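PDB 3LQY: putative isochorismatase hydrolase from Oleispira antarctica, which is a putative isochorismatase-family hydrolase that probably cleaves a small substrate with an active-site cysteine; its own substrate is not established. Local coordinates for residues Ala41-Leu44 against Ala45-Gln49; Val91-Gln95 against Ile96-Arg100; Ala163-His166 against Ala167-Ser171. All coordinates share one frame; numbering follows the deposited sequence.

How the contacts relate
The three contacts follow one another along the chain, neither nesting nor crossing, and each is local, joining residues a few positions apart. Contacts 1 and 3 lie within single helices and close no loop. Contact 1 comes first, inside helix 33-49, which lies against strands 8-13 and 54-59 of the parallel sheet. Contact 2 closes the bend where outer strand 90-93 gives way to the loop leading to helix 104-110. Its centre lies about 24 Å from that of contact 1, on the opposite side of the chain's centre. Contact 3 belongs to helix 162-173, which packs on strand 140-149. Contacts 2 and 3 do not touch, yet both reach the region after strand 115-121.

Contact 1. Residues Ala41-Leu44 against Ala45-Gln49; sequences AKLL and AKFRQ
Leu-44 lays its CD2 methyl over one face of the Arg-48 guanidinium, one helical turn further on. The methyl sits 3.1 Å above the plane but off its middle, with CD2 3.2 Å from Arg-48 NE. The second methyl flanks the same group, Leu-44 CD1 approaching Arg-48 NH1 at 3.7 Å. The first torsion of Leu-44 is unstaggered (chi1 -136°), which may reflect some strain, whereas the arginine chain runs extended from CG to NE. Beneath them, Arg-48 N donates to Leu-44 O at 3.2 Å, and Arg-48 CG also rests near that oxygen. On the neighbouring side of the helix the same spacing pairs two apolar groups: Leu-43 CD2 lies 4.4 Å from Phe-47 CE1. The Phe-47 ring turns an edge to Leu-43 O, with Phe-47 CD1 3.6 Å from Leu-43 O, the oxygen that also accepts from Phe-47 N. In the next shell, Leu-10 and Val-54 from the sheet meet Phe-47, Leu-12 and Val-54 meet Leu-44, and helix 183-187 covers Leu-43. The guanidinium is fixed by a salt bridge from NE to Glu-88 and a hydrogen bond from NH2 to Ala-83 O. This amphipathic helix thus illustrates how arginine can divide its chemistry: N-H groups meet oxygen acceptors, while a flat face packs against leucine hydrocarbon.

Contact 2. Residues Val91-Gln95 against Ile96-Arg100; sequences VLKHQ and INSFR
Gln-95 and Arg-100 meet by stacking, the amide lying over one face of the guanidinium with their planes 17° apart. The overlap is offset: Gln-95 NE2 stands nearest Arg-100 NH2, at 3.6 Å. Below the flat groups the aliphatic parts continue the contact, Gln-95 CG lying 3.7 Å from Arg-100 CG. The glutamine chain folds at chi2 (-65°), which brings its amide across the guanidinium of the extended arginine. Water fixes the other end of that amide: the water oxygen lies 2.8 Å from Ile-96 N, from which it accepts, and donates to Gln-95 OE1. A second water spans the bend from His-94 N to Arg-100 O. Among direct hydrogen bonds, Lys-93 NZ gives a firm one to Gln-95 O at 2.8 Å and a weak one to Ile-96 O. Its chain curls at chi4 (69°) to arrive there, and Lys-93 CD packs 3.4 Å from Ser-98 OG on the way. Asn-97 adds a side-chain-to-backbone bond: its OD1 accepts from Phe-99 N at 2.9 Å in an Asx turn, within a type I turn ending at Arg-100. Lys-93 NZ also bonds His-59 and the 3-sulfinoalanine at position 126, with a long, weak ion pair to Asp-14. This gathering at the end of a parallel strand is consistent with the Asp-Lys-Cys active site of isochorismatase-like cysteine hydrolases, its cysteine here oxidised.

Contact 3. Residues Ala163-His166 against Ala167-Ser171; sequences AQVH and AAFMS
His-166 and Met-170, the latter present as selenomethionine, are brought together by their first torsions. The histidine CG is anti to its own backbone N (chi1 -170°), while chi1 of Met-170 (-70°) sets CG over the face of the His-166 ring; the bend at chi2 (-63°) carries selenium and CE onward. Met-170 CG stands 4.0 Å from the His-166 ring centroid, almost on the normal, in a CH-pi contact. Selenium keeps further off and oblique, and the terminal methyl reaches the ring margin, Met-170 CE lying a tight 3.2 Å from His-166 CE1. The backbone repeats the pairing, with Met-170 N donating to His-166 O at 2.9 Å. Polar bonds hold the ring's orientation from outside: ND1 is hydrogen-bonded to Thr-123 OG1, and NE2 makes a weak bond with His-145 O. With a leucine in place of His-166, Thr-123 would probably lose its ring-nitrogen partner and Met-170 CG the flat face it lies against. One residue earlier, Val-165 and Phe-169 run side by side, Val-165 CG1 4.1 Å from Phe-169 CD1. Val-165 O lies in the plane of that ring at its edge, 3.3 Å from Phe-169 CD1. A bound glycerol, probably from the crystallisation liquor, approaches His-166. Helix 162-173 thereby lays Met-170 on Val-143, His-145 and Cys-148 of strand 140-149, while Val-165 and Phe-169 face His-124 in the loop after strand 115-121.

Contact 1. Residues Ala41-Leu44 against Ala45-Gln49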
loop_
_atom_site.group_PDB
_atom_site.type_symbol
_atom_site.label_atom_id
_atom_site.label_comp_id
_atom_site.label_asym_id
_atom_site.label_seq_id
_atom_site.Cartn_x
_atom_site.Cartn_y
_atom_site.Cartn_z
ATOM N N ALA A 41 4.747 3.863 8.794
ATOM C CA ALA A 41 4.853 3.572 10.267
ATOM C C ALA A 41 4.347 4.741 11.106
ATOM O O ALA A 41 3.641 4.567 12.101
ATOM C CB ALA A 41 6.304 3.287 10.632
ATOM N N LYS A 42 4.719 5.948 10.689
ATOM C CA LYS A 42 4.170 7.194 11.275
ATOM C C LYS A 42 2.622 7.164 11.215
ATOM O O LYS A 42 1.935 7.404 12.195
ATOM C CB LYS A 42 4.729 8.369 10.471
ATOM C CG LYS A 42 5.033 9.650 11.189
ATOM C CD LYS A 42 5.950 10.554 10.322
ATOM C CE LYS A 42 7.420 10.033 10.357
ATOM N NZ LYS A 42 8.372 10.982 9.699
ATOM N N LEU A 43 2.067 6.876 10.037
ATOM C CA LEU A 43 0.600 6.768 9.866
ATOM C C LEU A 43 0.013 5.615 10.661
ATOM O O LEU A 43 -1.007 5.740 11.354
ATOM C CB LEU A 43 0.232 6.601 8.365
ATOM C CG LEU A 43 0.162 7.924 7.622
ATOM C CD1 LEU A 43 0.430 7.806 6.102
ATOM C CD2 LEU A 43 -1.216 8.539 7.862
ATOM N N LEU A 44 0.709 4.496 10.621
ATOM C CA LEU A 44 0.301 3.310 11.367
ATOM C C LEU A 44 0.091 3.619 12.852
ATOM O O LEU A 44 -0.863 3.140 13.495
ATOM C CB LEU A 44 1.405 2.264 11.283
ATOM C CG LEU A 44 0.963 0.827 11.001
ATOM C CD1 LEU A 44 2.078 -0.027 11.337
ATOM C CD2 LEU A 44 -0.292 0.373 11.717
ATOM N N ALA A 45 1.033 4.391 13.392
ATOM C CA ALA A 45 1.046 4.736 14.809
ATOM C C ALA A 45 -0.119 5.669 15.144
ATOM O O ALA A 45 -0.752 5.541 16.196
ATOM C CB ALA A 45 2.394 5.384 15.205
ATOM N N LYS A 46 -0.393 6.619 14.257
ATOM C CA LYS A 46 -1.525 7.535 14.433
ATOM C C LYS A 46 -2.878 6.797 14.463
ATOM O O LYS A 46 -3.703 7.054 15.328
ATOM C CB LYS A 46 -1.508 8.609 13.337
ATOM C CG LYS A 46 -2.509 9.782 13.568
ATOM C CD LYS A 46 -2.375 10.399 14.976
ATOM C CE LYS A 46 -2.819 11.834 15.015
ATOM N NZ LYS A 46 -2.435 12.511 16.272
ATOM N N PHE A 47 -3.092 5.871 13.531
ATOM C CA PHE A 47 -4.371 5.134 13.419
ATOM C C PHE A 47 -4.628 4.302 14.676
ATOM O O PHE A 47 -5.743 4.333 15.239
ATOM C CB PHE A 47 -4.411 4.251 12.135
ATOM C CG PHE A 47 -5.043 4.932 10.946
ATOM C CD1 PHE A 47 -4.383 5.965 10.277
ATOM C CD2 PHE A 47 -6.313 4.557 10.511
ATOM C CE1 PHE A 47 -5.008 6.635 9.142
ATOM C CE2 PHE A 47 -6.942 5.214 9.387
ATOM C CZ PHE A 47 -6.289 6.257 8.741
ATOM N N ARG A 48 -3.586 3.591 15.134
ATOM C CA ARG A 48 -3.688 2.754 16.311
ATOM C C ARG A 48 -3.889 3.613 17.563
ATOM O O ARG A 48 -4.621 3.226 18.460
ATOM C CB ARG A 48 -2.428 1.892 16.499
ATOM C CG ARG A 48 -2.247 0.815 15.454
ATOM C CD ARG A 48 -0.836 0.283 15.466
ATOM N NE ARG A 48 -0.710 -0.897 14.620
ATOM C CZ ARG A 48 0.445 -1.520 14.374
ATOM N NH1 ARG A 48 1.572 -1.057 14.907
ATOM N NH2 ARG A 48 0.480 -2.603 13.597
ATOM N N GLN A 49 -3.203 4.757 17.593
ATOM C CA GLN A 49 -3.349 5.771 18.628
ATOM C C GLN A 49 -4.796 6.287 18.722
ATOM O O GLN A 49 -5.273 6.573 19.818
ATOM C CB GLN A 49 -2.369 6.939 18.393
ATOM C CG GLN A 49 -2.393 8.056 19.470
ATOM C CD GLN A 49 -2.344 9.461 18.869
ATOM O OE1 GLN A 49 -3.262 9.883 18.154
ATOM N NE2 GLN A 49 -1.278 10.198 19.175
#

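Contact 2. Residues Val91-Gln95 against Ile96-Arg100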
loop_
_atom_site.group_PDB
_atom_site.type_symbol
_atom_site.label_atom_id
_atom_site.label_comp_id
_atom_site.label_asym_id
_atom_site.label_seq_id
_atom_site.Cartn_x
_atom_site.Cartn_y
_atom_site.Cartn_z
ATOM N N VAL A 91 -4.779 -9.331 4.349
ATOM C CA VAL A 91 -5.304 -9.977 3.173
ATOM C C VAL A 91 -4.194 -10.456 2.263
ATOM O O VAL A 91 -3.404 -9.648 1.769
ATOM C CB VAL A 91 -6.165 -8.991 2.326
ATOM C CG1 VAL A 91 -6.781 -9.728 1.140
ATOM C CG2 VAL A 91 -7.238 -8.347 3.203
ATOM N N LEU A 92 -4.248 -11.726 1.907
ATOM C CA LEU A 92 -3.252 -12.358 1.043
ATOM C C LEU A 92 -3.772 -12.298 -0.389
ATOM O O LEU A 92 -4.914 -12.705 -0.662
ATOM C CB LEU A 92 -3.016 -13.826 1.482
ATOM C CG LEU A 92 -2.060 -14.672 0.620
ATOM C CD1 LEU A 92 -0.707 -13.983 0.415
ATOM C CD2 LEU A 92 -1.832 -16.046 1.230
ATOM N N LYS A 93 -2.957 -11.780 -1.305
ATOM C CA LYS A 93 -3.385 -11.640 -2.715
ATOM C C LYS A 93 -2.378 -12.283 -3.665
ATOM O O LYS A 93 -1.213 -12.501 -3.309
ATOM C CB LYS A 93 -3.565 -10.182 -3.069
ATOM C CG LYS A 93 -2.301 -9.381 -3.314
ATOM C CD LYS A 93 -2.649 -7.943 -3.636
ATOM C CE LYS A 93 -1.420 -7.076 -3.980
ATOM N NZ LYS A 93 -0.734 -7.413 -5.294
ATOM N N HIS A 94 -2.847 -12.585 -4.872
ATOM C CA HIS A 94 -2.018 -13.192 -5.925
ATOM C C HIS A 94 -2.077 -12.426 -7.241
ATOM O O HIS A 94 -1.447 -12.804 -8.221
ATOM C CB HIS A 94 -2.447 -14.652 -6.128
ATOM C CG HIS A 94 -2.522 -15.437 -4.845
ATOM N ND1 HIS A 94 -1.416 -15.690 -4.060
ATOM C CD2 HIS A 94 -3.575 -15.992 -4.199
ATOM C CE1 HIS A 94 -1.781 -16.390 -2.999
ATOM N NE2 HIS A 94 -3.087 -16.576 -3.056
ATOM N N GLN A 95 -2.817 -11.337 -7.254
ATOM C CA GLN A 95 -3.023 -10.530 -8.474
ATOM C C GLN A 95 -2.540 -9.131 -8.201
ATOM O O GLN A 95 -2.366 -8.770 -7.046
ATOM C CB GLN A 95 -4.516 -10.487 -8.839
ATOM C CG GLN A 95 -5.161 -11.759 -9.331
ATOM C CD GLN A 95 -4.613 -12.261 -10.649
ATOM O OE1 GLN A 95 -3.680 -11.693 -11.230
ATOM N NE2 GLN A 95 -5.193 -13.345 -11.131
ATOM N N ILE A 96 -2.419 -8.287 -9.247
ATOM C CA ILE A 96 -1.958 -6.939 -9.029
ATOM C C ILE A 96 -2.967 -6.148 -8.179
ATOM O O ILE A 96 -2.597 -5.464 -7.203
ATOM C CB ILE A 96 -1.718 -6.212 -10.391
ATOM C CG1 ILE A 96 -0.680 -6.941 -11.229
ATOM C CG2 ILE A 96 -1.306 -4.784 -10.169
ATOM C CD1 ILE A 96 -0.858 -6.764 -12.718
ATOM N N ASN A 97 -4.229 -6.164 -8.643
ATOM C CA ASN A 97 -5.334 -5.523 -7.958
ATOM C C ASN A 97 -5.670 -6.230 -6.670
ATOM O O ASN A 97 -6.010 -7.401 -6.699
ATOM C CB ASN A 97 -6.548 -5.560 -8.898
ATOM C CG ASN A 97 -7.792 -4.888 -8.337
ATOM O OD1 ASN A 97 -7.861 -4.549 -7.166
ATOM N ND2 ASN A 97 -8.787 -4.630 -9.229
ATOM N N SER A 98 -5.666 -5.490 -5.565
ATOM C CA SER A 98 -5.828 -6.064 -4.233
ATOM C C SER A 98 -7.268 -6.538 -3.960
ATOM O O SER A 98 -7.504 -7.293 -3.007
ATOM C CB SER A 98 -5.384 -5.058 -3.151
ATOM O OG SER A 98 -3.978 -4.881 -3.116
ATOM N N PHE A 99 -8.229 -6.115 -4.784
ATOM C CA PHE A 99 -9.613 -6.633 -4.671
ATOM C C PHE A 99 -9.838 -7.896 -5.478
ATOM O O PHE A 99 -10.887 -8.510 -5.338
ATOM C CB PHE A 99 -10.658 -5.606 -5.178
ATOM C CG PHE A 99 -10.772 -4.381 -4.325
ATOM C CD1 PHE A 99 -11.594 -4.367 -3.211
ATOM C CD2 PHE A 99 -10.054 -3.240 -4.634
ATOM C CE1 PHE A 99 -11.685 -3.244 -2.401
ATOM C CE2 PHE A 99 -10.119 -2.120 -3.816
ATOM C CZ PHE A 99 -10.955 -2.115 -2.706
ATOM N N ARG A 100 -8.939 -8.240 -6.390
ATOM C CA ARG A 100 -9.183 -9.345 -7.316
ATOM C C ARG A 100 -8.923 -10.707 -6.700
ATOM O O ARG A 100 -7.784 -11.013 -6.314
ATOM C CB ARG A 100 -8.325 -9.192 -8.552
ATOM C CG ARG A 100 -8.558 -10.229 -9.600
ATOM C CD ARG A 100 -7.962 -9.796 -10.911
ATOM N NE ARG A 100 -7.867 -10.907 -11.845
ATOM C CZ ARG A 100 -7.180 -10.888 -12.983
ATOM N NH1 ARG A 100 -6.539 -9.791 -13.365
ATOM N NH2 ARG A 100 -7.152 -11.970 -13.758
HETATM O O HOH W 1 -5.405 -12.936 -5.553
HETATM O O HOH W 2 -3.281 -9.197 -11.774
#

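Contact 3. Residues Ala163-His166 against Ala167-Ser171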
loop_
_atom_site.group_PDB
_atom_site.type_symbol
_atom_site.label_atom_id
_atom_site.label_comp_id
_atom_site.label_asym_id
_atom_site.label_seq_id
_atom_site.Cartn_x
_atom_site.Cartn_y
_atom_site.Cartn_z
ATOM N N ALA A 163 11.795 8.462 -9.378
ATOM C CA ALA A 163 11.158 9.717 -8.915
ATOM C C ALA A 163 10.110 10.223 -9.922
ATOM O O ALA A 163 9.083 10.842 -9.544
ATOM C CB ALA A 163 12.191 10.772 -8.693
ATOM N N GLN A 164 10.389 9.980 -11.203
ATOM C CA GLN A 164 9.504 10.436 -12.259
ATOM C C GLN A 164 8.348 9.482 -12.471
ATOM O O GLN A 164 7.230 9.931 -12.744
ATOM C CB GLN A 164 10.268 10.697 -13.528
ATOM C CG GLN A 164 10.904 12.092 -13.478
ATOM C CD GLN A 164 11.529 12.450 -14.777
ATOM O OE1 GLN A 164 12.009 11.565 -15.480
ATOM N NE2 GLN A 164 11.552 13.747 -15.116
ATOM N N VAL A 165 8.596 8.184 -12.286
ATOM C CA VAL A 165 7.524 7.196 -12.321
ATOM C C VAL A 165 6.495 7.565 -11.256
ATOM O O VAL A 165 5.291 7.750 -11.539
ATOM C CB VAL A 165 8.070 5.816 -12.105
ATOM C CG1 VAL A 165 6.929 4.771 -11.882
ATOM C CG2 VAL A 165 9.140 5.432 -13.243
ATOM N N HIS A 166 7.004 7.723 -10.047
ATOM C CA HIS A 166 6.218 8.106 -8.875
ATOM C C HIS A 166 5.433 9.395 -9.055
ATOM O O HIS A 166 4.226 9.454 -8.793
ATOM C CB HIS A 166 7.184 8.168 -7.656
ATOM C CG HIS A 166 6.494 8.315 -6.344
ATOM N ND1 HIS A 166 5.970 7.237 -5.664
ATOM C CD2 HIS A 166 6.344 9.390 -5.527
ATOM C CE1 HIS A 166 5.483 7.650 -4.504
ATOM N NE2 HIS A 166 5.707 8.950 -4.391
ATOM N N ALA A 167 6.104 10.429 -9.551
ATOM C CA ALA A 167 5.471 11.717 -9.774
ATOM C C ALA A 167 4.319 11.611 -10.813
ATOM O O ALA A 167 3.248 12.181 -10.628
ATOM C CB ALA A 167 6.521 12.718 -10.197
ATOM N N ALA A 168 4.535 10.864 -11.894
ATOM C CA ALA A 168 3.501 10.698 -12.932
ATOM C C ALA A 168 2.265 9.997 -12.374
ATOM O O ALA A 168 1.132 10.443 -12.607
ATOM C CB ALA A 168 4.065 9.929 -14.147
ATOM N N PHE A 169 2.483 8.912 -11.625
ATOM C CA PHE A 169 1.366 8.147 -11.089
ATOM C C PHE A 169 0.616 8.905 -10.009
ATOM O O PHE A 169 -0.628 8.900 -9.962
ATOM C CB PHE A 169 1.824 6.778 -10.632
ATOM C CG PHE A 169 1.824 5.771 -11.733
ATOM C CD1 PHE A 169 2.944 5.580 -12.523
ATOM C CD2 PHE A 169 0.709 5.009 -11.984
ATOM C CE1 PHE A 169 2.926 4.685 -13.590
ATOM C CE2 PHE A 169 0.736 4.061 -12.942
ATOM C CZ PHE A 169 1.826 3.930 -13.799
HETATM N N MSE A 170 1.373 9.609 -9.166
HETATM C CA MSE A 170 0.765 10.415 -8.120
HETATM C C MSE A 170 -0.030 11.561 -8.744
HETATM O O MSE A 170 -1.150 11.853 -8.332
HETATM C CB MSE A 170 1.822 10.919 -7.151
HETATM C CG MSE A 170 2.396 9.842 -6.307
HETATM SE SE MSE A 170 1.088 9.000 -5.125
HETATM C CE MSE A 170 2.316 7.691 -4.327
ATOM N N SER A 171 0.533 12.187 -9.759
ATOM C CA SER A 171 -0.192 13.243 -10.456
ATOM C C SER A 171 -1.472 12.700 -11.070
ATOM O O SER A 171 -2.546 13.353 -11.014
ATOM C CB SER A 171 0.712 13.852 -11.516
ATOM O OG SER A 171 0.094 14.921 -12.187
#